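Local atomic coordinates of DNA replication and repair protein RecF (Caldanaerobacter subterraneus subsp. tengcongensis, PDB entry 5Z69), a protein that probably binds ATP and single-stranded DNA and takes part in DNA replication, recombinational repair and the SOS response. Residues A[34-39]-A[360-365]. Residues are numbered along the deposited sequence; the frame is centred on the assembly and turned at random.
Sequences LIYGLN and CFKIYD. With AGS (phosphothiophosphoric acid-adenylate ester), chain C.
Over one face of the Tyr36 ring lies CG of Lys362, 4.0 Å from the ring centroid and 28° off the normal, a CH-pi contact. Cys360 SG meets the same ring obliquely, 3.4 Å from Tyr36 CE1, as a sulfur-aromatic contact. Leu34 O lies at the edge of the Phe361 ring, in plane, while Phe28 makes an edge-to-face pair with it. Tyr36 reaches its neighbours because CG sits between its own backbone N and carbonyl carbon (chi1 81°), which lays the ring across the adjoining strand. Replacing it with an alanine would probably strip Lys362 CG and Cys360 SG of their aromatic partner and set the lysine chain free to turn.

Parallel pairing fixes the backbones, whose strand axes diverge by 19°. Phe361 N hydrogen-bonds to Leu34 O at 2.7 Å, Tyr36 N to Phe361 O at 2.9 Å, and Ile363 N to Tyr36 O, all three nearly straight. On the face carrying Ile35 and Phe361, Ile35 CG2 packs against Ile363 CD1 at 3.5 Å, and Leu46 of helix 43-55 touches both isoleucines.

Beyond Tyr36 direct bonding gives way to a water that accepts from Leu38 N (2.9 Å) and donates to Ile363 O. Here strand 32-36 of the mixed sheet runs into the P-loop (Walker A), where Gly37 O takes a hydrogen bond from Lys43 NZ and Asn39 comes up to the phosphates of the bound ATP analogue. The chemistry thus passes from sheet pairing and apolar packing to a single water bridge, consistent with a firmly paired strand presenting the nucleotide-binding loop.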
loop_
_atom_site.group_PDB
_atom_site.type_symbol
_atom_site.label_atom_id
_atom_site.label_comp_id
_atom_site.label_asym_id
_atom_site.label_seq_id
_atom_site.Cartn_x
_atom_site.Cartn_y
_atom_site.Cartn_z
ATOM N N LEU A 34 4.516 40.623 11.562
ATOM C CA LEU A 34 4.702 39.872 12.800
ATOM C C LEU A 34 3.452 39.998 13.666
ATOM O O LEU A 34 3.042 41.093 14.013
ATOM C CB LEU A 34 5.938 40.381 13.552
ATOM C CG LEU A 34 6.586 39.548 14.666
ATOM C CD1 LEU A 34 5.998 39.895 16.015
ATOM C CD2 LEU A 34 6.473 38.054 14.403
ATOM N N ILE A 35 2.828 38.868 13.979
ATOM C CA ILE A 35 1.700 38.878 14.895
ATOM C C ILE A 35 2.085 38.133 16.160
ATOM O O ILE A 35 2.284 36.924 16.128
ATOM C CB ILE A 35 0.473 38.237 14.262
ATOM C CG1 ILE A 35 0.084 38.999 12.995
ATOM C CG2 ILE A 35 -0.685 38.200 15.265
ATOM C CD1 ILE A 35 -0.477 38.111 11.918
ATOM N N TYR A 36 2.225 38.851 17.263
ATOM C CA TYR A 36 2.706 38.220 18.486
ATOM C C TYR A 36 1.798 38.501 19.681
ATOM O O TYR A 36 1.051 39.476 19.710
ATOM C CB TYR A 36 4.134 38.674 18.806
ATOM C CG TYR A 36 4.210 40.023 19.492
ATOM C CD1 TYR A 36 4.101 41.210 18.766
ATOM C CD2 TYR A 36 4.397 40.107 20.867
ATOM C CE1 TYR A 36 4.165 42.441 19.402
ATOM C CE2 TYR A 36 4.464 41.322 21.508
ATOM C CZ TYR A 36 4.348 42.486 20.775
ATOM O OH TYR A 36 4.417 43.690 21.432
ATOM N N GLY A 37 1.885 37.637 20.679
ATOM C CA GLY A 37 1.092 37.785 21.878
ATOM C C GLY A 37 1.167 36.507 22.677
ATOM O O GLY A 37 1.648 35.478 22.174
ATOM N N LEU A 38 0.712 36.575 23.924
ATOM C CA LEU A 38 0.586 35.390 24.767
ATOM C C LEU A 38 -0.228 34.320 24.054
ATOM O O LEU A 38 -0.975 34.610 23.114
ATOM C CB LEU A 38 -0.081 35.734 26.107
ATOM C CG LEU A 38 0.724 36.450 27.199
ATOM C CD1 LEU A 38 2.172 35.971 27.197
ATOM C CD2 LEU A 38 0.639 37.976 27.107
ATOM N N ASN A 39 -0.071 33.082 24.503
ATOM C CA ASN A 39 -0.887 31.986 24.017
ATOM C C ASN A 39 -2.367 32.303 24.199
ATOM O O ASN A 39 -2.737 33.056 25.101
ATOM C CB ASN A 39 -0.524 30.684 24.745
ATOM C CG ASN A 39 0.138 29.666 23.833
ATOM O OD1 ASN A 39 1.341 29.741 23.566
ATOM N ND2 ASN A 39 -0.646 28.706 23.347
ATOM N N CYS A 360 4.554 45.126 12.792
ATOM C CA CYS A 360 4.401 44.295 13.959
ATOM C C CYS A 360 3.058 44.569 14.615
ATOM O O CYS A 360 2.684 45.717 14.797
ATOM C CB CYS A 360 5.553 44.551 14.923
ATOM S SG CYS A 360 5.437 43.653 16.461
ATOM N N PHE A 361 2.336 43.507 14.948
ATOM C CA PHE A 361 1.038 43.621 15.604
ATOM C C PHE A 361 1.018 42.818 16.909
ATOM O O PHE A 361 1.332 41.633 16.914
ATOM C CB PHE A 361 -0.095 43.112 14.692
ATOM C CG PHE A 361 -0.208 43.828 13.364
ATOM C CD1 PHE A 361 -1.119 44.864 13.190
ATOM C CD2 PHE A 361 0.562 43.430 12.282
ATOM C CE1 PHE A 361 -1.241 45.500 11.965
ATOM C CE2 PHE A 361 0.453 44.059 11.049
ATOM C CZ PHE A 361 -0.440 45.089 10.879
ATOM N N LYS A 362 0.627 43.458 18.006
ATOM C CA LYS A 362 0.383 42.734 19.247
ATOM C C LYS A 362 -1.084 42.362 19.383
ATOM O O LYS A 362 -1.973 43.208 19.232
ATOM C CB LYS A 362 0.804 43.553 20.476
ATOM C CG LYS A 362 0.869 42.697 21.759
ATOM C CD LYS A 362 0.294 43.406 22.975
ATOM C CE LYS A 362 1.348 44.184 23.742
ATOM N NZ LYS A 362 0.708 45.106 24.735
ATOM N N ILE A 363 -1.344 41.094 19.674
ATOM C CA ILE A 363 -2.702 40.707 20.007
ATOM C C ILE A 363 -2.841 40.249 21.453
ATOM O O ILE A 363 -2.106 39.372 21.919
ATOM C CB ILE A 363 -3.218 39.577 19.122
ATOM C CG1 ILE A 363 -3.182 39.979 17.649
ATOM C CG2 ILE A 363 -4.638 39.191 19.562
ATOM C CD1 ILE A 363 -3.788 38.927 16.714
ATOM N N TYR A 364 -3.808 40.839 22.142
ATOM C CA TYR A 364 -4.207 40.407 23.471
ATOM C C TYR A 364 -5.736 40.434 23.550
ATOM O O TYR A 364 -6.335 41.465 23.240
ATOM C CB TYR A 364 -3.594 41.317 24.539
ATOM C CG TYR A 364 -3.919 40.869 25.940
ATOM C CD1 TYR A 364 -4.764 41.612 26.756
ATOM C CD2 TYR A 364 -3.404 39.680 26.439
ATOM C CE1 TYR A 364 -5.070 41.188 28.040
ATOM C CE2 TYR A 364 -3.702 39.249 27.715
ATOM C CZ TYR A 364 -4.532 40.006 28.513
ATOM O OH TYR A 364 -4.820 39.562 29.785
ATOM N N ASP A 365 -6.357 39.367 23.994
ATOM C CA ASP A 365 -7.792 39.345 24.153
ATOM C C ASP A 365 -8.556 39.670 22.857
ATOM O O ASP A 365 -9.543 40.335 22.869
ATOM C CB ASP A 365 -8.196 40.274 25.274
ATOM C CG ASP A 365 -9.595 40.009 25.793
ATOM O OD1 ASP A 365 -10.091 38.897 25.673
ATOM O OD2 ASP A 365 -10.186 40.933 26.325
HETATM P PG AGS C . -1.647 29.920 18.386
HETATM S S1G AGS C . -0.223 30.800 17.377
HETATM O O2G AGS C . -1.092 29.480 19.783
HETATM O O3G AGS C . -2.031 28.635 17.587
HETATM P PB AGS C . -3.381 31.525 19.938
HETATM O O1B AGS C . -3.276 33.014 19.948
HETATM O O2B AGS C . -2.536 30.891 21.056
HETATM O O3B AGS C . -2.896 30.883 18.540
HETATM P PA AGS C . -6.093 31.236 19.243
HETATM O O1A AGS C . -5.753 32.294 18.185
HETATM O O2A AGS C . -6.400 29.845 18.782
HETATM O O3A AGS C . -4.886 31.137 20.284
HETATM O "O5'" AGS C . -7.250 31.747 20.144
HETATM C "C5'" AGS C . -8.300 30.879 20.467
HETATM C "C4'" AGS C . -8.960 31.520 21.648
HETATM O "O4'" AGS C . -10.251 32.031 21.244
HETATM C "C3'" AGS C . -9.220 30.562 22.805
HETATM O "O3'" AGS C . -9.091 31.238 24.051
HETATM C "C2'" AGS C . -10.631 30.051 22.502
HETATM O "O2'" AGS C . -11.339 29.676 23.680
HETATM C "C1'" AGS C . -11.282 31.281 21.856
HETATM N N9 AGS C . -12.282 30.956 20.853
HETATM C C8 AGS C . -12.257 29.927 19.942
HETATM N N7 AGS C . -13.319 29.865 19.179
HETATM C C5 AGS C . -14.099 30.925 19.607
HETATM C C6 AGS C . -15.360 31.408 19.205
HETATM N N6 AGS C . -16.076 30.862 18.217
HETATM N N1 AGS C . -15.867 32.476 19.858
HETATM C C2 AGS C . -15.149 33.028 20.842
HETATM N N3 AGS C . -13.953 32.663 21.311
HETATM C C4 AGS C . -13.481 31.602 20.644
HETATM O O HOH W 1 -0.815 38.960 24.435
#